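PDB 3MKB: hemoglobin subunit alpha from Isurus oxyrinchus, which probably binds oxygen reversibly at a haem iron and, in a tetramer with beta subunits, carries it in the shark's blood. Local coordinates for residues G11-I16 against T111-F116; R31-H36 against F43-Y48; K61-V66 against E103-T108. All blocks are in the same frame, centred on the assembly; numbering follows the deposited sequence.

Contact 1: residues G11-I16 against T111-F116; sequences GAIAKI and THLAEF
I16 and L113 mark the closest backbone approach between residues 11-16 and 111-116, with I16 CA and L113 CA 8.8 Å apart. The first segment is one stretch of helix 4-19; I16 points its CB toward the second segment, whereas I13 reaches it through its terminal CD1. The second leaves the end of helix 97-112: at L113 the chain turns to an extended backbone and begins the corner leading to helix 118-135, the GH corner of a globin.

The CB of L113 points toward the helix, and its two methyls divide the work. Its CD2 meets I13 CD1 at 3.2 Å, the two side chains crossing at about a right angle, while CD1 touches I16 CD1 at 3.4 Å and lies 3.9 Å from I16 CG1. The chi2 of L113 (34°) and the chi1 of I16 (107°) lie well away from staggered values, and the exact spacing of these short methyl pairs is doubtful, though the pairing of residues is not. Beyond the contact, I13 also packs on T120 and V124 of helix 118-135, and I16 on Y24 of helix 21-35, while F116 O of the corner bonds to R30 of the beta subunit.

Everything that meets here is aliphatic carbon. Between these two segments the contact is apolar and buried, with no directional polar bond to set their register.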
loop_
_atom_site.group_PDB
_atom_site.type_symbol
_atom_site.label_atom_id
_atom_site.label_comp_id
_atom_site.label_asym_id
_atom_site.label_seq_id
_atom_site.Cartn_x
_atom_site.Cartn_y
_atom_site.Cartn_z
ATOM N N GLY A 11 -3.728 -27.623 -0.641
ATOM C CA GLY A 11 -4.691 -28.723 -0.845
ATOM C C GLY A 11 -5.563 -28.979 0.379
ATOM O O GLY A 11 -6.808 -28.992 0.298
ATOM N N ALA A 12 -4.914 -29.182 1.530
ATOM C CA ALA A 12 -5.667 -29.414 2.766
ATOM C C ALA A 12 -6.549 -28.210 3.130
ATOM O O ALA A 12 -7.716 -28.402 3.451
ATOM C CB ALA A 12 -4.698 -29.797 3.956
ATOM N N ILE A 13 -5.975 -26.989 3.122
ATOM C CA ILE A 13 -6.764 -25.743 3.314
ATOM C C ILE A 13 -7.954 -25.640 2.327
ATOM O O ILE A 13 -9.074 -25.317 2.750
ATOM C CB ILE A 13 -5.894 -24.428 3.282
ATOM C CG1 ILE A 13 -4.754 -24.433 4.323
ATOM C CG2 ILE A 13 -6.758 -23.123 3.425
ATOM C CD1 ILE A 13 -5.148 -24.301 5.735
ATOM N N ALA A 14 -7.705 -25.874 1.029
ATOM C CA ALA A 14 -8.779 -25.854 0.005
ATOM C C ALA A 14 -9.942 -26.777 0.343
ATOM O O ALA A 14 -11.114 -26.422 0.208
ATOM C CB ALA A 14 -8.211 -26.227 -1.394
ATOM N N LYS A 15 -9.619 -27.971 0.825
ATOM C CA LYS A 15 -10.644 -28.921 1.200
ATOM C C LYS A 15 -11.463 -28.417 2.383
ATOM O O LYS A 15 -12.667 -28.626 2.433
ATOM C CB LYS A 15 -10.039 -30.315 1.449
ATOM C CG LYS A 15 -9.756 -31.161 0.164
ATOM C CD LYS A 15 -9.470 -30.372 -1.162
ATOM C CE LYS A 15 -10.775 -30.094 -1.941
ATOM N NZ LYS A 15 -10.802 -28.828 -2.761
ATOM N N ILE A 16 -10.833 -27.720 3.322
ATOM C CA ILE A 16 -11.615 -27.246 4.445
ATOM C C ILE A 16 -12.486 -26.051 4.054
ATOM O O ILE A 16 -13.639 -25.973 4.510
ATOM C CB ILE A 16 -10.823 -27.121 5.829
ATOM C CG1 ILE A 16 -10.510 -25.695 6.259
ATOM C CG2 ILE A 16 -9.613 -28.022 5.917
ATOM C CD1 ILE A 16 -11.427 -25.292 7.367
ATOM N N THR A 111 -8.645 -17.724 12.915
ATOM C CA THR A 111 -9.610 -17.808 14.021
ATOM C C THR A 111 -10.254 -19.174 14.042
ATOM O O THR A 111 -10.821 -19.571 15.042
ATOM C CB THR A 111 -10.755 -16.795 13.917
ATOM O OG1 THR A 111 -11.633 -17.169 12.852
ATOM C CG2 THR A 111 -10.224 -15.320 13.770
ATOM N N HIS A 112 -10.160 -19.905 12.917
ATOM C CA HIS A 112 -10.908 -21.177 12.741
ATOM C C HIS A 112 -10.112 -22.440 12.774
ATOM O O HIS A 112 -10.498 -23.365 13.439
ATOM C CB HIS A 112 -11.706 -21.164 11.422
ATOM C CG HIS A 112 -12.963 -20.382 11.530
ATOM N ND1 HIS A 112 -14.071 -20.874 12.157
ATOM C CD2 HIS A 112 -13.279 -19.120 11.138
ATOM C CE1 HIS A 112 -15.039 -19.979 12.108
ATOM N NE2 HIS A 112 -14.583 -18.905 11.494
ATOM N N LEU A 113 -9.013 -22.492 12.048
ATOM C CA LEU A 113 -8.292 -23.732 11.849
ATOM C C LEU A 113 -7.577 -24.137 13.155
ATOM O O LEU A 113 -6.966 -23.285 13.849
ATOM C CB LEU A 113 -7.285 -23.582 10.703
ATOM C CG LEU A 113 -7.709 -23.836 9.261
ATOM C CD1 LEU A 113 -9.123 -23.419 9.074
ATOM C CD2 LEU A 113 -6.759 -23.102 8.246
ATOM N N ALA A 114 -7.653 -25.437 13.464
ATOM C CA ALA A 114 -6.908 -25.979 14.601
ATOM C C ALA A 114 -5.446 -25.662 14.402
ATOM O O ALA A 114 -4.747 -25.247 15.304
ATOM C CB ALA A 114 -7.157 -27.477 14.731
ATOM N N GLU A 115 -4.971 -25.747 13.174
ATOM C CA GLU A 115 -3.582 -25.484 12.951
ATOM C C GLU A 115 -3.368 -24.331 11.909
ATOM O O GLU A 115 -3.848 -24.370 10.794
ATOM C CB GLU A 115 -2.901 -26.811 12.565
ATOM C CG GLU A 115 -3.316 -28.082 13.432
ATOM C CD GLU A 115 -2.458 -28.222 14.713
ATOM O OE1 GLU A 115 -2.477 -27.285 15.502
ATOM O OE2 GLU A 115 -1.771 -29.265 14.940
ATOM N N PHE A 116 -2.652 -23.291 12.289
ATOM C CA PHE A 116 -2.355 -22.185 11.352
ATOM C C PHE A 116 -0.980 -21.795 11.873
ATOM O O PHE A 116 -0.783 -20.911 12.714
ATOM C CB PHE A 116 -3.429 -21.070 11.405
ATOM C CG PHE A 116 -3.342 -20.084 10.257
ATOM C CD1 PHE A 116 -3.714 -20.453 8.964
ATOM C CD2 PHE A 116 -2.933 -18.778 10.476
ATOM C CE1 PHE A 116 -3.656 -19.510 7.920
ATOM C CE2 PHE A 116 -2.849 -17.847 9.417
ATOM C CZ PHE A 116 -3.224 -18.230 8.142
#

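Contact 2: residues R31-H36 against F43-Y48; sequences RLFATH and FDYADY. With HEM (protoporphyrin IX containing Fe), chain E.
An aromatic cluster of F33, F43 and Y48 joins the end of helix 21-35 to the loop before helix 53-70, the CD corner of the globin fold, at the rim of the haem pocket. F33 is its middle ring. Its CE1-CZ edge is turned toward the face of F43 in an offset edge-to-face pair, with ring centroids 5.2 Å apart and planes at 67°; F33 CE1 comes within 3.5 Å of F43 CE1. Y48 in turn presents an edge to one face of F33, its CD1 lying 3.9 Å above that ring plane toward the rim, with the planes at 82°. At the edge of F33, CD2 meets the backbone Y48 O at 3.4 Å.

F43 has its CG anti to the carbonyl carbon (chi1 -54°), a setting that carries the ring in between F33 and the porphyrin: its CE2 lies 3.3 Å from HEM CMD. An alanine here would remove the face that F33 points its edge at, and is likely to open a gap beside this haem methyl. Y45 completes the loop's hold on the cofactor, donating from OH to the propionate oxygen HEM O2D at 2.6 Å, and its ring lies over F43 CB. A further bond ties the loop to itself, from Y48 OH to F43 O (2.9 Å), tilted from the carbonyl plane.

Around this site, Y45 packs on K54, V55 and H58 of helix 53-70, and K40 makes a cation-pi contact with Y48. Within helix 21-35, L32 packs on M100 of helix 97-112, while R31 NH2 hydrogen-bonds to the backbone O of F112 of the beta subunit.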
loop_
_atom_site.group_PDB
_atom_site.type_symbol
_atom_site.label_atom_id
_atom_site.label_comp_id
_atom_site.label_asym_id
_atom_site.label_seq_id
_atom_site.Cartn_x
_atom_site.Cartn_y
_atom_site.Cartn_z
ATOM N N ARG A 31 -14.872 -8.856 7.937
ATOM C CA ARG A 31 -13.559 -8.301 8.339
ATOM C C ARG A 31 -13.091 -7.169 7.447
ATOM O O ARG A 31 -12.752 -6.122 7.981
ATOM C CB ARG A 31 -12.482 -9.393 8.453
ATOM C CG ARG A 31 -12.813 -10.503 9.463
ATOM C CD ARG A 31 -11.576 -11.448 9.715
ATOM N NE ARG A 31 -12.052 -12.496 10.596
ATOM C CZ ARG A 31 -12.272 -12.353 11.899
ATOM N NH1 ARG A 31 -11.949 -11.240 12.518
ATOM N NH2 ARG A 31 -12.777 -13.359 12.590
ATOM N N LEU A 32 -13.081 -7.344 6.132
ATOM C CA LEU A 32 -12.770 -6.267 5.209
ATOM C C LEU A 32 -13.534 -4.968 5.511
ATOM O O LEU A 32 -12.954 -3.929 5.643
ATOM C CB LEU A 32 -13.017 -6.698 3.771
ATOM C CG LEU A 32 -12.603 -5.752 2.649
ATOM C CD1 LEU A 32 -11.159 -5.414 2.649
ATOM C CD2 LEU A 32 -13.055 -6.252 1.282
ATOM N N PHE A 33 -14.846 -5.079 5.611
ATOM C CA PHE A 33 -15.732 -3.915 5.751
ATOM C C PHE A 33 -15.520 -3.229 7.095
ATOM O O PHE A 33 -15.591 -1.983 7.184
ATOM C CB PHE A 33 -17.216 -4.305 5.568
ATOM C CG PHE A 33 -17.544 -4.881 4.197
ATOM C CD1 PHE A 33 -16.966 -4.349 3.042
ATOM C CD2 PHE A 33 -18.455 -5.937 4.073
ATOM C CE1 PHE A 33 -17.261 -4.857 1.760
ATOM C CE2 PHE A 33 -18.735 -6.486 2.787
ATOM C CZ PHE A 33 -18.162 -5.907 1.643
ATOM N N ALA A 34 -15.271 -4.018 8.125
ATOM C CA ALA A 34 -14.997 -3.500 9.473
ATOM C C ALA A 34 -13.610 -2.803 9.564
ATOM O O ALA A 34 -13.475 -1.702 10.099
ATOM C CB ALA A 34 -15.118 -4.701 10.556
ATOM N N THR A 35 -12.551 -3.449 9.020
ATOM C CA THR A 35 -11.209 -2.916 9.153
ATOM C C THR A 35 -10.843 -1.956 8.009
ATOM O O THR A 35 -9.900 -1.197 8.145
ATOM C CB THR A 35 -10.141 -4.046 9.131
ATOM O OG1 THR A 35 -10.265 -4.694 7.863
ATOM C CG2 THR A 35 -10.416 -5.093 10.231
ATOM N N HIS A 36 -11.594 -1.993 6.899
ATOM C CA HIS A 36 -11.387 -1.084 5.754
ATOM C C HIS A 36 -12.736 -0.681 5.167
ATOM O O HIS A 36 -13.177 -1.229 4.166
ATOM C CB HIS A 36 -10.496 -1.769 4.711
ATOM C CG HIS A 36 -9.137 -2.114 5.231
ATOM N ND1 HIS A 36 -8.739 -3.412 5.472
ATOM C CD2 HIS A 36 -8.081 -1.324 5.575
ATOM C CE1 HIS A 36 -7.498 -3.406 5.931
ATOM N NE2 HIS A 36 -7.086 -2.155 6.024
ATOM N N PHE A 43 -20.548 -1.885 -2.727
ATOM C CA PHE A 43 -21.673 -2.788 -2.428
ATOM C C PHE A 43 -22.879 -2.027 -1.868
ATOM O O PHE A 43 -22.766 -1.307 -0.890
ATOM C CB PHE A 43 -21.200 -3.800 -1.373
ATOM C CG PHE A 43 -19.950 -4.532 -1.784
ATOM C CD1 PHE A 43 -18.718 -4.120 -1.328
ATOM C CD2 PHE A 43 -20.021 -5.620 -2.667
ATOM C CE1 PHE A 43 -17.553 -4.782 -1.712
ATOM C CE2 PHE A 43 -18.885 -6.285 -3.054
ATOM C CZ PHE A 43 -17.618 -5.847 -2.555
ATOM N N ASP A 44 -24.018 -2.174 -2.503
ATOM C CA ASP A 44 -25.240 -1.512 -2.006
ATOM C C ASP A 44 -25.935 -2.490 -1.079
ATOM O O ASP A 44 -26.919 -3.119 -1.471
ATOM C CB ASP A 44 -26.120 -1.171 -3.213
ATOM C CG ASP A 44 -27.458 -0.505 -2.847
ATOM O OD1 ASP A 44 -27.693 -0.140 -1.668
ATOM O OD2 ASP A 44 -28.280 -0.384 -3.795
ATOM N N TYR A 45 -25.426 -2.630 0.149
ATOM C CA TYR A 45 -25.943 -3.598 1.107
ATOM C C TYR A 45 -26.642 -2.849 2.249
ATOM O O TYR A 45 -26.317 -1.707 2.538
ATOM C CB TYR A 45 -24.822 -4.455 1.767
ATOM C CG TYR A 45 -24.073 -5.399 0.845
ATOM C CD1 TYR A 45 -22.907 -6.049 1.279
ATOM C CD2 TYR A 45 -24.520 -5.645 -0.464
ATOM C CE1 TYR A 45 -22.194 -6.942 0.400
ATOM C CE2 TYR A 45 -23.817 -6.498 -1.329
ATOM C CZ TYR A 45 -22.673 -7.159 -0.886
ATOM O OH TYR A 45 -21.981 -8.022 -1.736
ATOM N N ALA A 46 -27.542 -3.543 2.922
ATOM C CA ALA A 46 -28.119 -3.069 4.186
ATOM C C ALA A 46 -27.273 -3.650 5.354
ATOM O O ALA A 46 -27.051 -3.005 6.366
ATOM C CB ALA A 46 -29.591 -3.529 4.302
ATOM N N ASP A 47 -26.811 -4.882 5.206
ATOM C CA ASP A 47 -26.080 -5.546 6.301
ATOM C C ASP A 47 -24.656 -5.924 5.771
ATOM O O ASP A 47 -24.527 -6.711 4.801
ATOM C CB ASP A 47 -26.907 -6.777 6.743
ATOM C CG ASP A 47 -26.259 -7.609 7.873
ATOM O OD1 ASP A 47 -25.153 -7.294 8.376
ATOM O OD2 ASP A 47 -26.910 -8.605 8.256
ATOM N N TYR A 48 -23.627 -5.317 6.363
ATOM C CA TYR A 48 -22.235 -5.569 5.995
ATOM C C TYR A 48 -21.492 -6.598 6.894
ATOM O O TYR A 48 -20.259 -6.782 6.778
ATOM C CB TYR A 48 -21.435 -4.254 5.969
ATOM C CG TYR A 48 -21.845 -3.302 4.884
ATOM C CD1 TYR A 48 -21.294 -3.376 3.599
ATOM C CD2 TYR A 48 -22.822 -2.356 5.130
ATOM C CE1 TYR A 48 -21.714 -2.511 2.597
ATOM C CE2 TYR A 48 -23.245 -1.488 4.141
ATOM C CZ TYR A 48 -22.682 -1.555 2.902
ATOM O OH TYR A 48 -23.144 -0.678 1.961
HETATM C CHA HEM E . -18.687 -10.529 -7.897
HETATM C CHB HEM E . -14.923 -13.409 -7.015
HETATM C CHC HEM E . -12.649 -9.864 -4.521
HETATM C CHD HEM E . -16.193 -6.848 -5.746
HETATM C C1A HEM E . -17.865 -11.634 -7.917
HETATM C C2A HEM E . -18.123 -12.904 -8.550
HETATM C C3A HEM E . -17.070 -13.722 -8.342
HETATM C C4A HEM E . -16.132 -12.977 -7.507
HETATM C CMA HEM E . -16.841 -15.199 -8.839
HETATM C CAA HEM E . -19.366 -13.101 -9.436
HETATM C CBA HEM E . -18.715 -12.684 -10.798
HETATM C CGA HEM E . -19.535 -13.114 -11.975
HETATM O O1A HEM E . -20.783 -13.279 -11.780
HETATM O O2A HEM E . -18.968 -13.285 -13.098
HETATM C C1B HEM E . -13.989 -12.688 -6.290
HETATM C C2B HEM E . -12.683 -13.171 -5.903
HETATM C C3B HEM E . -12.072 -12.209 -5.193
HETATM C C4B HEM E . -12.946 -11.065 -5.135
HETATM C CMB HEM E . -12.065 -14.566 -6.201
HETATM C CAB HEM E . -10.647 -12.228 -4.582
HETATM C CBB HEM E . -9.934 -13.321 -4.258
HETATM C C1C HEM E . -13.393 -8.701 -4.601
HETATM C C2C HEM E . -13.078 -7.419 -3.965
HETATM C C3C HEM E . -14.078 -6.557 -4.274
HETATM C C4C HEM E . -15.042 -7.283 -5.122
HETATM C CMC HEM E . -11.819 -7.234 -3.070
HETATM C CAC HEM E . -14.151 -5.080 -3.798
HETATM C CBC HEM E . -13.637 -4.717 -2.586
HETATM C C1D HEM E . -17.186 -7.605 -6.368
HETATM C C2D HEM E . -18.494 -7.078 -6.651
HETATM C C3D HEM E . -19.328 -8.174 -7.248
HETATM C C4D HEM E . -18.390 -9.281 -7.363
HETATM C CMD HEM E . -19.023 -5.653 -6.319
HETATM C CAD HEM E . -20.829 -8.005 -7.686
HETATM C CBD HEM E . -21.887 -8.560 -6.682
HETATM C CGD HEM E . -22.176 -7.731 -5.408
HETATM O O1D HEM E . -22.410 -6.473 -5.459
HETATM O O2D HEM E . -22.191 -8.311 -4.285
HETATM N NA HEM E . -16.666 -11.732 -7.298
HETATM N NB HEM E . -14.127 -11.366 -5.801
HETATM N NC HEM E . -14.563 -8.536 -5.283
HETATM N ND HEM E . -17.143 -8.934 -6.802
HETATM FE FE HEM E . -15.610 -10.174 -6.289
#

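Contact 3: residues K61-V66 against E103-T108; sequences KVIRAV and ECILVT. With HEM (protoporphyrin IX containing Fe), chain E.
I105 reaches from helix 103-108 to V62, I63 and V66 of helix 61-66, and this one side chain carries its helix's share of the contact. The two short helical segments run nearly at right angles (crossing angle -86°), with axes 12.8 Å apart at closest approach, too far for backbones to touch. At I105 the CB points toward the other helix but still lies 5.1 Å from its nearest neighbour there, I63 CD1. The CG1 branch, anti to the carbonyl carbon, comes closer to the same methyl, and an extended chi2 (169°) pushes CD1 out to the full length of the chain. At that tip three residues gather: V62 CG1 at 4.2 Å, I63 CD1 at 4.3 Å and V66 CG2 at 4.4 Å. The I105 CG2 branch also faces I63 CD1, at 4.5 Å. These spacings are those of relaxed apolar packing, and all four residues are buried; L128 of helix 118-135 also rests on I105.

V62 faces two ways. With CG1 anti to its backbone N (chi1 173°), that methyl is directed to I105, whereas CG2 sits over the porphyrin, 3.6 Å from HEM NB. One turn along, A65 CB meets HEM CMB at 3.5 Å. On the other helix, T108 OG1 and T108 N both donate to C104 O, from opposite faces of its carbonyl plane, so the threonine hydroxyl is turned back onto its own helix.

V62 and A65 line the haem pocket, and V62 probably corresponds to the distal valine of helix E in other globins. The near-perpendicular meeting of the E and G helices belongs to the central core of the three-over-three globin sandwich.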
loop_
_atom_site.group_PDB
_atom_site.type_symbol
_atom_site.label_atom_id
_atom_site.label_comp_id
_atom_site.label_asym_id
_atom_site.label_seq_id
_atom_site.Cartn_x
_atom_site.Cartn_y
_atom_site.Cartn_z
ATOM N N LYS A 61 -18.838 -17.139 -3.310
ATOM C CA LYS A 61 -18.221 -16.963 -4.638
ATOM C C LYS A 61 -16.735 -16.679 -4.514
ATOM O O LYS A 61 -15.937 -17.283 -5.230
ATOM C CB LYS A 61 -18.909 -15.847 -5.404
ATOM C CG LYS A 61 -20.366 -16.209 -5.756
ATOM C CD LYS A 61 -21.156 -15.032 -6.381
ATOM C CE LYS A 61 -22.576 -15.501 -6.750
ATOM N NZ LYS A 61 -23.342 -14.297 -7.113
ATOM N N VAL A 62 -16.346 -15.739 -3.630
ATOM C CA VAL A 62 -14.918 -15.553 -3.346
ATOM C C VAL A 62 -14.179 -16.869 -2.980
ATOM O O VAL A 62 -13.176 -17.246 -3.631
ATOM C CB VAL A 62 -14.679 -14.454 -2.228
ATOM C CG1 VAL A 62 -13.203 -14.397 -1.838
ATOM C CG2 VAL A 62 -15.108 -13.091 -2.762
ATOM N N ILE A 63 -14.689 -17.577 -1.974
ATOM C CA ILE A 63 -13.992 -18.710 -1.426
ATOM C C ILE A 63 -14.075 -19.864 -2.426
ATOM O O ILE A 63 -13.050 -20.557 -2.629
ATOM C CB ILE A 63 -14.495 -19.111 -0.006
ATOM C CG1 ILE A 63 -14.200 -18.001 1.006
ATOM C CG2 ILE A 63 -13.875 -20.451 0.428
ATOM C CD1 ILE A 63 -12.732 -17.666 1.257
ATOM N N ARG A 64 -15.229 -20.029 -3.098
ATOM C CA ARG A 64 -15.282 -21.099 -4.142
ATOM C C ARG A 64 -14.198 -20.896 -5.165
ATOM O O ARG A 64 -13.559 -21.898 -5.585
ATOM C CB ARG A 64 -16.642 -21.251 -4.808
ATOM C CG ARG A 64 -17.624 -22.110 -3.971
ATOM C CD ARG A 64 -19.065 -21.993 -4.574
ATOM N NE ARG A 64 -20.055 -22.073 -3.502
ATOM C CZ ARG A 64 -20.837 -21.064 -3.118
ATOM N NH1 ARG A 64 -21.699 -21.257 -2.109
ATOM N NH2 ARG A 64 -20.792 -19.887 -3.767
ATOM N N ALA A 65 -13.984 -19.627 -5.561
ATOM C CA ALA A 65 -12.957 -19.261 -6.523
ATOM C C ALA A 65 -11.524 -19.467 -6.003
ATOM O O ALA A 65 -10.597 -19.882 -6.745
ATOM C CB ALA A 65 -13.165 -17.798 -7.025
ATOM N N VAL A 66 -11.299 -19.144 -4.732
ATOM C CA VAL A 66 -10.013 -19.433 -4.151
ATOM C C VAL A 66 -9.753 -20.932 -4.174
ATOM O O VAL A 66 -8.631 -21.348 -4.500
ATOM C CB VAL A 66 -9.836 -18.859 -2.696
ATOM C CG1 VAL A 66 -8.526 -19.381 -2.086
ATOM C CG2 VAL A 66 -9.788 -17.356 -2.785
ATOM N N GLU A 103 -5.658 -10.522 3.448
ATOM C CA GLU A 103 -5.315 -10.545 4.850
ATOM C C GLU A 103 -6.515 -10.883 5.750
ATOM O O GLU A 103 -6.379 -11.599 6.756
ATOM C CB GLU A 103 -4.702 -9.200 5.235
ATOM C CG GLU A 103 -4.105 -9.216 6.680
ATOM C CD GLU A 103 -2.887 -10.159 6.850
ATOM O OE1 GLU A 103 -2.588 -10.557 7.994
ATOM O OE2 GLU A 103 -2.207 -10.447 5.846
ATOM N N CYS A 104 -7.687 -10.386 5.370
ATOM C CA CYS A 104 -8.942 -10.751 6.010
ATOM C C CYS A 104 -9.280 -12.255 5.845
ATOM O O CYS A 104 -9.792 -12.822 6.755
ATOM C CB CYS A 104 -10.121 -9.895 5.479
ATOM S SG CYS A 104 -9.936 -8.228 6.033
ATOM N N ILE A 105 -8.939 -12.875 4.713
ATOM C CA ILE A 105 -9.113 -14.321 4.592
ATOM C C ILE A 105 -8.154 -15.041 5.525
ATOM O O ILE A 105 -8.531 -16.025 6.190
ATOM C CB ILE A 105 -8.880 -14.828 3.101
ATOM C CG1 ILE A 105 -10.039 -14.385 2.197
ATOM C CG2 ILE A 105 -8.863 -16.388 3.080
ATOM C CD1 ILE A 105 -9.806 -14.589 0.688
ATOM N N LEU A 106 -6.917 -14.554 5.602
ATOM C CA LEU A 106 -5.904 -15.215 6.436
ATOM C C LEU A 106 -6.335 -15.116 7.894
ATOM O O LEU A 106 -6.231 -16.085 8.638
ATOM C CB LEU A 106 -4.553 -14.557 6.267
ATOM C CG LEU A 106 -3.914 -14.807 4.870
ATOM C CD1 LEU A 106 -2.647 -13.983 4.833
ATOM C CD2 LEU A 106 -3.611 -16.321 4.642
ATOM N N VAL A 107 -6.747 -13.918 8.320
ATOM C CA VAL A 107 -7.240 -13.778 9.707
ATOM C C VAL A 107 -8.433 -14.684 10.052
ATOM O O VAL A 107 -8.513 -15.257 11.134
ATOM C CB VAL A 107 -7.521 -12.313 10.047
ATOM C CG1 VAL A 107 -8.381 -12.213 11.389
ATOM C CG2 VAL A 107 -6.200 -11.549 10.038
ATOM N N THR A 108 -9.382 -14.809 9.141
ATOM C CA THR A 108 -10.480 -15.765 9.277
ATOM C C THR A 108 -9.944 -17.172 9.491
ATOM O O THR A 108 -10.479 -17.927 10.323
ATOM C CB THR A 108 -11.423 -15.739 8.023
ATOM O OG1 THR A 108 -11.977 -14.434 7.869
ATOM C CG2 THR A 108 -12.524 -16.822 8.050
HETATM C CHA HEM E . -18.687 -10.529 -7.897
HETATM C CHB HEM E . -14.923 -13.409 -7.015
HETATM C CHC HEM E . -12.649 -9.864 -4.521
HETATM C CHD HEM E . -16.193 -6.848 -5.746
HETATM C C1A HEM E . -17.865 -11.634 -7.917
HETATM C C2A HEM E . -18.123 -12.904 -8.550
HETATM C C3A HEM E . -17.070 -13.722 -8.342
HETATM C C4A HEM E . -16.132 -12.977 -7.507
HETATM C CMA HEM E . -16.841 -15.199 -8.839
HETATM C CAA HEM E . -19.366 -13.101 -9.436
HETATM C CBA HEM E . -18.715 -12.684 -10.798
HETATM C CGA HEM E . -19.535 -13.114 -11.975
HETATM O O1A HEM E . -20.783 -13.279 -11.780
HETATM O O2A HEM E . -18.968 -13.285 -13.098
HETATM C C1B HEM E . -13.989 -12.688 -6.290
HETATM C C2B HEM E . -12.683 -13.171 -5.903
HETATM C C3B HEM E . -12.072 -12.209 -5.193
HETATM C C4B HEM E . -12.946 -11.065 -5.135
HETATM C CMB HEM E . -12.065 -14.566 -6.201
HETATM C CAB HEM E . -10.647 -12.228 -4.582
HETATM C CBB HEM E . -9.934 -13.321 -4.258
HETATM C C1C HEM E . -13.393 -8.701 -4.601
HETATM C C2C HEM E . -13.078 -7.419 -3.965
HETATM C C3C HEM E . -14.078 -6.557 -4.274
HETATM C C4C HEM E . -15.042 -7.283 -5.122
HETATM C CMC HEM E . -11.819 -7.234 -3.070
HETATM C CAC HEM E . -14.151 -5.080 -3.798
HETATM C CBC HEM E . -13.637 -4.717 -2.586
HETATM C C1D HEM E . -17.186 -7.605 -6.368
HETATM C C2D HEM E . -18.494 -7.078 -6.651
HETATM C C3D HEM E . -19.328 -8.174 -7.248
HETATM C C4D HEM E . -18.390 -9.281 -7.363
HETATM C CMD HEM E . -19.023 -5.653 -6.319
HETATM C CAD HEM E . -20.829 -8.005 -7.686
HETATM C CBD HEM E . -21.887 -8.560 -6.682
HETATM C CGD HEM E . -22.176 -7.731 -5.408
HETATM O O1D HEM E . -22.410 -6.473 -5.459
HETATM O O2D HEM E . -22.191 -8.311 -4.285
HETATM N NA HEM E . -16.666 -11.732 -7.298
HETATM N NB HEM E . -14.127 -11.366 -5.801
HETATM N NC HEM E . -14.563 -8.536 -5.283
HETATM N ND HEM E . -17.143 -8.934 -6.802
HETATM FE FE HEM E . -15.610 -10.174 -6.289
#

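Overall arrangement
Contact 1 encloses the other two along the chain: it joins helix 4-19 to the end of helix 97-112, and contacts 2 and 3 follow one another inside that loop. The centre of contact 3 is about 3 Å from the chain centre; the centres of contacts 1 and 2 lie about 12 and 15 Å from that of contact 3, and about 24 Å from each other. Helix 97-112 serves both contacts 1 and 3, and R31 of contact 2 packs against V107 of contact 3 and T111 of contact 1. Contacts 2 and 3 both touch the haem; through helix 97-112 and R31 its pocket is joined in one helical core to the corner at contact 1.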